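PDB 3VYL: L-ribulose 3-epimerase from Mesorhizobium loti, which catalyses the C3 epimerisation of L-ribulose with manganese as its metal ion and probably accepts other ketoses, such as D-psicose and D-tagatose, less efficiently. Local coordinates for residues A117-R120 with N124-A127; L144-V149 with L164-D169; R151-L156 with D180-N185; N158-G163 with G192-H197; A224-L229 with A275-G280. One frame throughout, in Å; residues are numbered along the deposited sequence.

Contact 1 of 5, residues A117-R120 with N124-A127; sequences APTR and NRSA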
# COMPACT_ATOMS: atom_id res chain seq x y z
N ALA A 117 1.53 -12.22 32.93
CA ALA A 117 1.00 -10.95 32.38
C ALA A 117 1.62 -9.75 33.11
O ALA A 117 2.06 -9.89 34.26
CB ALA A 117 -0.52 -10.91 32.48
N PRO A 118 1.66 -8.58 32.46
CA PRO A 118 2.29 -7.45 33.15
C PRO A 118 1.42 -6.89 34.28
O PRO A 118 0.20 -7.07 34.26
CB PRO A 118 2.43 -6.41 32.04
CG PRO A 118 1.28 -6.69 31.14
CD PRO A 118 1.07 -8.18 31.17
N THR A 119 2.07 -6.24 35.24
CA THR A 119 1.40 -5.61 36.40
C THR A 119 1.82 -4.14 36.51
O THR A 119 2.83 -3.72 35.91
CB THR A 119 1.74 -6.34 37.73
OG1 THR A 119 3.15 -6.20 38.02
CG2 THR A 119 1.39 -7.83 37.67
N ARG A 120 1.08 -3.35 37.28
CA ARG A 120 1.43 -1.94 37.48
C ARG A 120 2.68 -1.76 38.33
O ARG A 120 3.50 -0.87 38.09
CB ARG A 120 0.25 -1.16 38.08
CG ARG A 120 0.57 0.31 38.33
CD ARG A 120 -0.69 1.16 38.27
NE ARG A 120 -0.99 1.63 36.92
CZ ARG A 120 -2.21 1.82 36.46
NH1 ARG A 120 -2.40 2.25 35.21
NH2 ARG A 120 -3.26 1.55 37.23
N ASN A 124 5.88 0.45 37.54
CA ASN A 124 6.45 1.46 38.43
C ASN A 124 7.91 1.17 38.84
O ASN A 124 8.74 2.09 38.85
CB ASN A 124 5.55 1.70 39.66
CG ASN A 124 4.13 2.15 39.29
OD1 ASN A 124 3.90 2.86 38.30
ND2 ASN A 124 3.16 1.72 40.09
N ARG A 125 8.22 -0.09 39.16
CA ARG A 125 9.58 -0.50 39.51
C ARG A 125 10.58 -0.14 38.42
O ARG A 125 11.60 0.52 38.68
CB ARG A 125 9.67 -2.00 39.80
CG ARG A 125 9.07 -2.46 41.12
CD ARG A 125 9.50 -3.89 41.46
NE ARG A 125 8.77 -4.91 40.70
CZ ARG A 125 7.60 -5.43 41.05
NH1 ARG A 125 6.98 -5.03 42.14
NH2 ARG A 125 7.03 -6.35 40.29
N SER A 126 10.27 -0.57 37.20
CA SER A 126 11.12 -0.32 36.03
C SER A 126 11.32 1.18 35.79
O SER A 126 12.45 1.64 35.57
CB SER A 126 10.53 -0.99 34.79
OG SER A 126 11.47 -1.00 33.73
N ALA A 127 10.22 1.92 35.85
CA ALA A 127 10.24 3.37 35.75
C ALA A 127 11.15 3.97 36.83
O ALA A 127 12.11 4.70 36.52
CB ALA A 127 8.83 3.93 35.84

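Contact 2 of 5, residues L144-V149 with L164-D169; sequences LNLEIV and LAFIED. With MN (manganese (II) ion), chain I.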
# COMPACT_ATOMS: atom_id res chain seq x y z
N LEU A 144 19.61 7.16 27.23
CA LEU A 144 18.97 5.85 27.29
C LEU A 144 17.78 5.80 26.32
O LEU A 144 16.82 6.58 26.43
CB LEU A 144 18.49 5.50 28.71
CG LEU A 144 19.39 5.29 29.94
CD1 LEU A 144 18.54 4.83 31.12
CD2 LEU A 144 20.56 4.33 29.72
N ASN A 145 17.83 4.87 25.37
CA ASN A 145 16.74 4.68 24.42
C ASN A 145 16.08 3.34 24.61
O ASN A 145 16.67 2.29 24.34
CB ASN A 145 17.23 4.85 22.99
CG ASN A 145 18.20 6.00 22.85
OD1 ASN A 145 19.36 5.90 23.26
ND2 ASN A 145 17.73 7.12 22.28
N LEU A 146 14.84 3.39 25.10
CA LEU A 146 14.05 2.22 25.44
C LEU A 146 13.49 1.52 24.20
O LEU A 146 12.63 2.10 23.53
CB LEU A 146 12.90 2.66 26.33
CG LEU A 146 13.04 2.56 27.85
CD1 LEU A 146 14.41 2.98 28.37
CD2 LEU A 146 11.93 3.35 28.50
N GLU A 147 13.97 0.30 23.89
CA GLU A 147 13.42 -0.41 22.72
C GLU A 147 12.04 -0.94 23.00
O GLU A 147 11.79 -1.57 24.04
CB GLU A 147 14.32 -1.51 22.14
CG GLU A 147 13.93 -1.86 20.69
CD GLU A 147 14.83 -2.87 19.99
OE1 GLU A 147 15.86 -3.29 20.55
OE2 GLU A 147 14.52 -3.25 18.84
N ILE A 148 11.16 -0.63 22.07
CA ILE A 148 9.77 -1.07 22.08
C ILE A 148 9.70 -2.33 21.23
O ILE A 148 10.07 -2.31 20.06
CB ILE A 148 8.88 0.01 21.47
CG1 ILE A 148 9.15 1.36 22.15
CG2 ILE A 148 7.42 -0.38 21.54
CD1 ILE A 148 8.86 1.40 23.65
N VAL A 149 9.24 -3.42 21.82
CA VAL A 149 9.30 -4.73 21.16
C VAL A 149 7.97 -5.46 21.15
O VAL A 149 7.03 -5.07 21.85
CB VAL A 149 10.42 -5.63 21.75
CG1 VAL A 149 11.79 -5.00 21.54
CG2 VAL A 149 10.19 -5.92 23.22
N LEU A 164 5.93 6.27 25.56
CA LEU A 164 5.61 7.67 25.88
C LEU A 164 5.09 7.82 27.30
O LEU A 164 5.63 8.61 28.07
CB LEU A 164 4.60 8.21 24.88
CG LEU A 164 5.00 9.06 23.67
CD1 LEU A 164 6.50 9.09 23.39
CD2 LEU A 164 4.23 8.62 22.43
N ALA A 165 4.06 7.06 27.65
CA ALA A 165 3.51 7.03 29.00
C ALA A 165 4.55 6.59 30.01
O ALA A 165 4.71 7.22 31.06
CB ALA A 165 2.32 6.08 29.06
N PHE A 166 5.25 5.51 29.69
CA PHE A 166 6.30 5.01 30.56
C PHE A 166 7.35 6.08 30.83
O PHE A 166 7.67 6.35 31.99
CB PHE A 166 6.94 3.75 29.97
CG PHE A 166 7.96 3.13 30.87
CD1 PHE A 166 7.58 2.22 31.86
CD2 PHE A 166 9.31 3.44 30.72
CE1 PHE A 166 8.52 1.64 32.69
CE2 PHE A 166 10.25 2.85 31.55
CZ PHE A 166 9.85 1.95 32.53
N ILE A 167 7.87 6.70 29.77
CA ILE A 167 8.84 7.79 29.89
C ILE A 167 8.28 8.90 30.78
O ILE A 167 8.96 9.37 31.70
CB ILE A 167 9.23 8.35 28.52
CG1 ILE A 167 10.09 7.33 27.76
CG2 ILE A 167 9.97 9.67 28.69
CD1 ILE A 167 10.53 7.78 26.38
N GLU A 168 7.04 9.29 30.50
CA GLU A 168 6.31 10.27 31.29
C GLU A 168 6.45 9.95 32.77
O GLU A 168 6.79 10.82 33.57
CB GLU A 168 4.84 10.25 30.88
CG GLU A 168 4.13 11.58 30.88
CD GLU A 168 2.79 11.50 30.16
OE1 GLU A 168 1.79 12.08 30.66
OE2 GLU A 168 2.72 10.85 29.08
N ASP A 169 6.21 8.68 33.13
CA ASP A 169 6.28 8.21 34.52
C ASP A 169 7.68 8.24 35.14
O ASP A 169 7.80 8.33 36.37
CB ASP A 169 5.69 6.81 34.65
CG ASP A 169 4.19 6.78 34.40
OD1 ASP A 169 3.61 7.86 34.19
OD2 ASP A 169 3.60 5.68 34.42
MN MN I . 15.72 -3.91 17.25
O HOH W 1 15.88 -5.98 18.39

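Contact 3 of 5, residues R151-L156 with D180-N185; sequences RFESNL and DTFHMN. With MN (manganese (II) ion), chain I.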
# COMPACT_ATOMS: atom_id res chain seq x y z
N ARG A 151 5.09 -8.49 21.57
CA ARG A 151 4.58 -9.25 22.71
C ARG A 151 5.43 -10.44 23.14
O ARG A 151 5.50 -10.74 24.32
CB ARG A 151 3.17 -9.73 22.41
CG ARG A 151 3.05 -10.54 21.14
CD ARG A 151 1.62 -10.55 20.66
NE ARG A 151 1.14 -9.21 20.32
CZ ARG A 151 -0.09 -8.95 19.89
NH1 ARG A 151 -0.98 -9.95 19.75
NH2 ARG A 151 -0.44 -7.71 19.59
N PHE A 152 6.06 -11.11 22.17
CA PHE A 152 6.87 -12.31 22.43
C PHE A 152 8.28 -12.03 22.94
O PHE A 152 8.97 -12.96 23.37
CB PHE A 152 6.96 -13.19 21.17
CG PHE A 152 5.61 -13.57 20.59
CD1 PHE A 152 4.85 -14.58 21.16
CD2 PHE A 152 5.13 -12.92 19.46
CE1 PHE A 152 3.62 -14.93 20.63
CE2 PHE A 152 3.90 -13.27 18.92
CZ PHE A 152 3.14 -14.27 19.51
N GLU A 153 8.70 -10.78 22.94
CA GLU A 153 10.00 -10.44 23.44
C GLU A 153 10.04 -9.63 24.75
O GLU A 153 11.04 -9.58 25.40
CB GLU A 153 10.79 -9.82 22.33
CG GLU A 153 10.83 -10.69 21.09
CD GLU A 153 11.97 -10.38 20.19
OE1 GLU A 153 12.94 -9.89 20.67
OE2 GLU A 153 11.90 -10.59 19.00
N SER A 154 8.94 -9.00 25.11
CA SER A 154 8.79 -8.40 26.39
C SER A 154 7.32 -8.33 26.66
O SER A 154 6.54 -8.38 25.77
CB SER A 154 9.34 -7.00 26.40
OG SER A 154 9.22 -6.42 27.67
N ASN A 155 6.94 -8.20 27.91
CA ASN A 155 5.55 -8.04 28.20
C ASN A 155 5.17 -6.67 28.62
O ASN A 155 4.06 -6.44 28.99
CB ASN A 155 5.06 -9.08 29.17
CG ASN A 155 5.61 -8.91 30.54
OD1 ASN A 155 6.55 -8.22 30.74
ND2 ASN A 155 5.02 -9.55 31.47
N LEU A 156 6.09 -5.74 28.56
CA LEU A 156 5.81 -4.44 29.08
C LEU A 156 5.61 -3.37 28.05
O LEU A 156 4.55 -2.87 27.91
CB LEU A 156 6.92 -4.03 30.04
CG LEU A 156 6.70 -3.00 31.12
CD1 LEU A 156 5.61 -3.41 32.05
CD2 LEU A 156 7.98 -2.86 31.90
N ASP A 180 11.49 0.06 16.46
CA ASP A 180 12.00 -0.96 15.54
C ASP A 180 10.88 -1.40 14.58
O ASP A 180 9.88 -1.98 15.00
CB ASP A 180 12.57 -2.13 16.35
CG ASP A 180 13.15 -3.24 15.49
OD1 ASP A 180 12.55 -3.56 14.44
OD2 ASP A 180 14.18 -3.83 15.89
N THR A 181 11.06 -1.12 13.30
CA THR A 181 10.03 -1.37 12.30
C THR A 181 9.49 -2.81 12.33
O THR A 181 8.27 -3.02 12.24
CB THR A 181 10.51 -1.00 10.90
OG1 THR A 181 11.63 -1.82 10.56
CG2 THR A 181 10.94 0.47 10.85
N PHE A 182 10.38 -3.78 12.50
CA PHE A 182 9.98 -5.18 12.68
C PHE A 182 8.99 -5.38 13.84
O PHE A 182 7.99 -6.08 13.71
CB PHE A 182 11.22 -6.08 12.84
CG PHE A 182 10.90 -7.45 13.38
CD1 PHE A 182 10.41 -8.44 12.54
CD2 PHE A 182 11.05 -7.74 14.74
CE1 PHE A 182 10.10 -9.69 13.04
CE2 PHE A 182 10.74 -8.99 15.23
CZ PHE A 182 10.26 -9.96 14.38
N HIS A 183 9.26 -4.75 14.98
CA HIS A 183 8.36 -4.83 16.13
C HIS A 183 7.10 -4.01 15.96
O HIS A 183 6.01 -4.43 16.37
CB HIS A 183 9.09 -4.44 17.39
CG HIS A 183 10.24 -5.36 17.73
ND1 HIS A 183 10.05 -6.62 18.13
CD2 HIS A 183 11.61 -5.15 17.69
CE1 HIS A 183 11.25 -7.21 18.34
NE2 HIS A 183 12.20 -6.30 18.07
N MET A 184 7.26 -2.84 15.33
CA MET A 184 6.16 -1.91 15.12
C MET A 184 5.08 -2.50 14.23
O MET A 184 3.89 -2.35 14.50
CB MET A 184 6.67 -0.59 14.52
CG MET A 184 7.33 0.34 15.53
SD MET A 184 7.57 2.02 14.93
CE MET A 184 8.95 1.78 13.81
N ASN A 185 5.51 -3.19 13.17
CA ASN A 185 4.57 -3.76 12.22
C ASN A 185 3.67 -4.82 12.85
O ASN A 185 2.56 -5.05 12.39
CB ASN A 185 5.30 -4.32 11.00
CG ASN A 185 4.44 -4.29 9.75
OD1 ASN A 185 4.10 -3.21 9.26
ND2 ASN A 185 4.09 -5.46 9.21
MN MN I . 15.72 -3.91 17.25
O HOH W 2 14.78 -8.42 18.80
O HOH W 1 15.88 -5.98 18.39

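Contact 4 of 5, residues N158-G163 with G192-H197; sequences NTAAQG and GLAIRH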
# COMPACT_ATOMS: atom_id res chain seq x y z
N ASN A 158 5.32 -2.60 24.38
CA ASN A 158 5.13 -3.17 23.08
C ASN A 158 4.66 -2.12 22.13
O ASN A 158 4.60 -2.34 20.99
CB ASN A 158 4.09 -4.30 23.10
CG ASN A 158 4.46 -5.42 24.03
OD1 ASN A 158 5.58 -5.86 24.06
ND2 ASN A 158 3.53 -5.87 24.78
N THR A 159 4.31 -0.97 22.65
CA THR A 159 3.70 0.08 21.84
C THR A 159 4.38 1.43 22.06
O THR A 159 4.80 1.74 23.18
CB THR A 159 2.18 0.08 22.11
OG1 THR A 159 1.50 -0.52 20.99
CG2 THR A 159 1.61 1.46 22.36
N ALA A 160 4.53 2.23 21.00
CA ALA A 160 5.17 3.55 21.13
C ALA A 160 4.45 4.44 22.15
O ALA A 160 5.09 5.18 22.89
CB ALA A 160 5.28 4.26 19.79
N ALA A 161 3.13 4.34 22.19
CA ALA A 161 2.32 5.05 23.18
C ALA A 161 2.58 4.56 24.60
O ALA A 161 2.58 5.37 25.53
CB ALA A 161 0.84 4.94 22.83
N GLN A 162 2.81 3.26 24.78
CA GLN A 162 3.21 2.70 26.09
C GLN A 162 4.53 3.31 26.54
O GLN A 162 4.71 3.60 27.72
CB GLN A 162 3.37 1.18 26.03
CG GLN A 162 2.14 0.37 26.37
CD GLN A 162 2.23 -1.07 25.90
OE1 GLN A 162 2.95 -1.39 24.95
NE2 GLN A 162 1.50 -1.96 26.57
N GLY A 163 5.43 3.49 25.59
CA GLY A 163 6.75 4.03 25.88
C GLY A 163 6.64 5.46 26.35
O GLY A 163 7.17 5.81 27.39
N GLY A 192 3.46 4.51 10.53
CA GLY A 192 3.60 5.96 10.34
C GLY A 192 2.90 6.78 11.41
O GLY A 192 3.47 7.74 11.97
N LEU A 193 1.67 6.38 11.74
CA LEU A 193 0.93 7.07 12.78
C LEU A 193 1.67 7.04 14.10
O LEU A 193 1.76 8.06 14.78
CB LEU A 193 -0.47 6.49 12.94
CG LEU A 193 -1.58 7.29 12.27
CD1 LEU A 193 -1.10 8.04 11.05
CD2 LEU A 193 -2.78 6.40 11.94
N ALA A 194 2.22 5.87 14.44
CA ALA A 194 2.95 5.69 15.69
C ALA A 194 4.23 6.52 15.72
O ALA A 194 4.55 7.14 16.76
CB ALA A 194 3.23 4.22 15.93
N ILE A 195 4.96 6.56 14.61
CA ILE A 195 6.10 7.46 14.49
C ILE A 195 5.67 8.92 14.74
O ILE A 195 6.29 9.63 15.55
CB ILE A 195 6.82 7.32 13.13
CG1 ILE A 195 7.59 5.99 13.08
CG2 ILE A 195 7.79 8.49 12.91
CD1 ILE A 195 7.91 5.49 11.68
N ARG A 196 4.61 9.36 14.06
CA ARG A 196 4.11 10.74 14.20
C ARG A 196 3.72 11.06 15.63
O ARG A 196 3.95 12.17 16.13
CB ARG A 196 2.90 10.98 13.29
CG ARG A 196 3.27 11.14 11.83
CD ARG A 196 2.02 11.27 10.99
NE ARG A 196 2.34 11.46 9.58
CZ ARG A 196 2.52 12.65 9.01
NH1 ARG A 196 2.41 13.75 9.72
NH2 ARG A 196 2.82 12.72 7.72
N HIS A 197 3.13 10.07 16.29
CA HIS A 197 2.69 10.22 17.66
C HIS A 197 3.84 10.37 18.62
O HIS A 197 3.68 10.95 19.69
CB HIS A 197 1.83 9.02 18.03
CG HIS A 197 1.16 9.14 19.37
ND1 HIS A 197 0.24 10.09 19.63
CD2 HIS A 197 1.28 8.38 20.53
CE1 HIS A 197 -0.20 9.95 20.90
NE2 HIS A 197 0.45 8.90 21.45

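Contact 5 of 5, residues A224-L229 with A275-G280; sequences AIFDAL and AFIGLG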
# COMPACT_ATOMS: atom_id res chain seq x y z
N ALA A 224 6.01 4.58 3.71
CA ALA A 224 5.21 5.21 4.75
C ALA A 224 6.05 5.55 5.98
O ALA A 224 5.78 6.54 6.66
CB ALA A 224 4.04 4.31 5.13
N ILE A 225 7.08 4.75 6.24
CA ILE A 225 7.95 4.92 7.40
C ILE A 225 8.95 6.06 7.17
O ILE A 225 9.18 6.88 8.05
CB ILE A 225 8.68 3.60 7.75
CG1 ILE A 225 7.66 2.58 8.28
CG2 ILE A 225 9.77 3.83 8.79
CD1 ILE A 225 8.23 1.20 8.54
N PHE A 226 9.54 6.10 5.98
CA PHE A 226 10.46 7.18 5.64
C PHE A 226 9.72 8.53 5.57
O PHE A 226 10.26 9.56 6.00
CB PHE A 226 11.22 6.87 4.35
CG PHE A 226 12.07 5.62 4.43
CD1 PHE A 226 12.78 5.30 5.58
CD2 PHE A 226 12.17 4.77 3.33
CE1 PHE A 226 13.57 4.15 5.64
CE2 PHE A 226 12.95 3.62 3.38
CZ PHE A 226 13.65 3.31 4.53
N ASP A 227 8.49 8.49 5.05
CA ASP A 227 7.58 9.65 5.04
C ASP A 227 7.25 10.16 6.44
O ASP A 227 7.22 11.37 6.65
CB ASP A 227 6.26 9.32 4.33
CG ASP A 227 6.38 9.29 2.83
OD1 ASP A 227 5.38 8.96 2.19
OD2 ASP A 227 7.46 9.58 2.27
N ALA A 228 6.99 9.25 7.37
CA ALA A 228 6.69 9.65 8.76
C ALA A 228 7.91 10.29 9.46
O ALA A 228 7.79 11.37 10.02
CB ALA A 228 6.14 8.49 9.56
N LEU A 229 9.07 9.63 9.40
CA LEU A 229 10.33 10.19 9.93
C LEU A 229 10.58 11.56 9.36
O LEU A 229 10.94 12.49 10.10
CB LEU A 229 11.54 9.28 9.63
CG LEU A 229 11.51 7.89 10.27
CD1 LEU A 229 12.63 7.03 9.74
CD2 LEU A 229 11.55 7.95 11.78
N ALA A 275 21.59 0.95 0.14
CA ALA A 275 20.97 1.63 -0.98
C ALA A 275 19.49 1.89 -0.70
O ALA A 275 18.96 2.96 -1.02
CB ALA A 275 21.13 0.83 -2.26
N PHE A 276 18.83 0.90 -0.08
CA PHE A 276 17.40 0.94 0.18
C PHE A 276 17.09 2.06 1.17
O PHE A 276 16.20 2.88 0.93
CB PHE A 276 16.92 -0.41 0.71
CG PHE A 276 15.42 -0.54 0.85
CD1 PHE A 276 14.76 -0.05 1.97
CD2 PHE A 276 14.68 -1.22 -0.12
CE1 PHE A 276 13.39 -0.20 2.10
CE2 PHE A 276 13.30 -1.37 0.00
CZ PHE A 276 12.66 -0.86 1.12
N ILE A 277 17.81 2.10 2.28
CA ILE A 277 17.60 3.18 3.25
C ILE A 277 18.03 4.53 2.65
O ILE A 277 17.36 5.54 2.86
CB ILE A 277 18.30 2.92 4.60
CG1 ILE A 277 17.86 1.56 5.19
CG2 ILE A 277 17.98 4.03 5.58
CD1 ILE A 277 18.67 1.09 6.39
N GLY A 278 19.12 4.52 1.88
CA GLY A 278 19.64 5.73 1.27
C GLY A 278 18.63 6.32 0.32
O GLY A 278 18.18 7.45 0.50
N LEU A 279 18.27 5.55 -0.70
CA LEU A 279 17.27 5.96 -1.68
C LEU A 279 15.93 6.31 -1.01
O LEU A 279 15.39 7.39 -1.24
CB LEU A 279 17.07 4.86 -2.73
CG LEU A 279 16.34 5.25 -4.01
CD1 LEU A 279 16.98 6.48 -4.67
CD2 LEU A 279 16.33 4.06 -4.96
N GLY A 280 15.42 5.40 -0.19
CA GLY A 280 14.18 5.61 0.54
C GLY A 280 14.07 6.97 1.19
O GLY A 280 13.04 7.63 1.07

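Contact 1 of 5, residues A117-R120 with N124-A127
Arg-120 and Asn-124 stand one helical turn apart, and the backbone N of Asn-124 donates to Arg-120 O over 2.8 Å, with a nearly straight N-H...O angle of 170°. The same two residues also touch through their side chains. Arg-120 CG lies 3.4 Å from Asn-124 ND2, so the amide rests against the aliphatic root of the arginine and not against its guanidinium group. CG of Asn-124 is turned away from its own carbonyl carbon and sits beside its backbone N (chi1 -58°), which swings the amide back over the preceding turn. ND2 thereby comes within 3.3 Å of Arg-120 O, but the angle is too poor for a hydrogen bond, and the carbonyl is served by the backbone N-H. This is the first turn of helix 120-139, one of the outer helices of the TIM barrel, entered from the loop after strand 102-104. Thr-119 is its N-cap residue, with OG1 accepting from the backbone N of Gln-122. Farther round the helix, NH2 of Arg-125 reaches only to 4.5 Å from Thr-119 OG1, a loose approach with no bond; Arg-125 NE donates to the backbone O of Ser-74. The long side chain of Arg-120, bent at chi3 and lying at the surface, packs on Pro-297 of a neighbouring subunit.

Contact 2 of 5, residues L144-V149 with L164-D169
In the beta-alpha-beta unit built from strand 143-147, helix 160-170 and strand 175-180, Leu-146 on the strand meets Phe-166 and Ile-167 on the helix. One methyl does the touching: Leu-146 CD2 lies 3.4 Å from Phe-166 CD2 and 3.5 Å from Phe-166 CE2, approaching that side of the ring obliquely. The two side chains cross at about a right angle. The same methyl is 4.4 Å from Ile-167 CG1, a lighter touch. CG of Phe-166 stands opposite its backbone N (chi1 -176°), which carries the ring toward the strand; the ring also meets Trp-123 of helix 120-139 edge-to-face. The next residue of the strand, Glu-147, extends away from the helix into the barrel, and its OE2 binds the manganese ion at 2.1 Å. OE1 stays 3.4 Å from the metal, so the carboxylate ligates through one oxygen. Asp-180, His-206 and Glu-241 complete the protein ligands, and a water is bound at 2.4 Å from the manganese. Between the two segments the contact is thus apolar, without a hydrogen bond, while the carboxylate of Glu-147 is directed to the manganese in the barrel interior.

Contact 3 of 5, residues R151-L156 with D180-N185
Glu-153 and His-183 make the close part of this contact, in the loop after strand 143-147 and the first turn of helix 181-187. Glu-153 OE2 comes to the edge of the imidazole, near its plane, 3.5 Å from His-183 CE1, and the carboxylate and ring planes stand 82° apart. CG of His-183 lies beside its backbone N (chi1 -63°), turning CE1 toward the loop. Phe-182 CD2 sits 3.6 Å above the His-183 ring plane, over its centre, so one face of the imidazole is covered by the rim of the neighbouring phenyl. The rim of that ring is met more distantly by Glu-153 OE2, 4.3 Å from Phe-182 CE2. The link through water is looser. A water donates to Glu-153 OE1 over 3.0 Å and has a weak, longer bond of 3.4 Å to His-183 NE2; OE1 is also hydrogen-bonded to His-111 NE2, and His-183 ND1 to Asn-150 ND2. Nearby, Asp-180 caps the helix with a weak bond from Phe-182 N to OD1 and binds the manganese through OD2 at 2.1 Å. Glutamate and histidine therefore meet without a direct hydrogen bond: beside the metal site, the carboxylate lies against the weakly polarised C-H of the imidazole, probably a mildly favourable electrostatic contact, and polar coupling passes through the water.

Contact 4 of 5, residues N158-G163 with G192-H197
Ala-160 and Ala-194 face each other where helix 160-170 begins alongside helix 191-197, and their CA atoms are 6.3 Å apart. The Ala-160 methyl is directed at the flank of the Ala-194 methyl, Ala-160 CB lying 4.4 Å from Ala-194 CB, and Ala-160 CB is also 4.2 Å from the carbonyl oxygen of Ala-194. One residue on, Ala-161 CB approaches the ring of His-197 obliquely, 4.2 Å from its CD2. The imidazole gets there because the side chain leaves CA trans to the backbone N (chi1 -172°), which lays the ring back toward the neighbouring helix. No hydrogen bond links the two segments; they meet by van der Waals contact alone, mainly through three methyl groups and the imidazole.

In the next shell, polar groups fix the start of helix 160-170. Gln-162 OE1 accepts from the backbone N of Asn-158 over 2.7 Å, the donor lying 37° out of the carbonyl plane, and takes a weak bond from the backbone N of Thr-159. Its NE2 donates to the backbone O of His-295 of a neighbouring subunit. Thr-159 is at the N-cap position but makes no capping bond with its side chain, whereas Glu-188 OE2 accepts from the backbone N of Ala-160. On the other helix, Ile-195 points away from this contact and packs on Ile-225, Ala-228 and Leu-229 of helix 222-231. Here alanines let helices 160-170 and 191-197 lie close, and both belong to the outer helical layer of the TIM barrel.

Contact 5 of 5, residues A224-L229 with A275-G280
Phe-226 carries the aromatic contact, reaching from helix 222-231 to Phe-276 on helix 266-292. Phe-276 CE1 lies at the edge of the Phe-226 ring, near its plane, 4.1 Å from Phe-226 CE2, and the two side chains cross at about a right angle. The Phe-276 ring also meets Phe-222 with the planes nearly perpendicular.

The second kind of contact is ring against backbone. Phe-226 CD2 sits 3.5 Å from Gly-280 CA, Phe-226 CB is 3.8 Å from Gly-280 O, and Phe-226 CZ is 4.2 Å from Ile-277 CA. Gly-280 has no side chain here, and the phenyl occupies the direction in which one would project, so the ring can come up against the helix backbone. A side-chain contact with an aliphatic group adds to this, Phe-226 CE1 lying 4.4 Å from Ile-277 CG2. No hydrogen bond joins the two segments, though Asp-227 forms a salt bridge with Lys-287, farther along helix 266-292.

The short helical segments cross at -52° with their axes 10.8 Å apart at closest approach. Helix 222-231 lies between helix 266-292 and helix 191-197, onto which Ile-225 and Leu-229 pack at Ile-195, while Ile-277 reaches Leu-238 and Phe-240 of strand 238-240.

Overall arrangement
Contacts 1 to 5 follow the chain round one eight-stranded parallel barrel, from helix 120-139 to helix 266-292. Contact 1 closes before contact 2 opens, whereas contacts 2, 3 and 4 interleave their segments and contact 5 comes after all of them. Contacts 2 and 4 share helix 160-170, their centres 10 Å apart, and contacts 2 and 3 share the manganese site, with Glu-147 from one and Asp-180 from the other. Phe-166 ties contact 2 to contact 1, and Ile-195 joins contact 4 to contact 5. Contacts 1 and 5 lie on opposite sides of the chain's centre, about 34 Å between centres, so the contacts span much of the chain's width, with contacts 2 and 3 reaching the metal site.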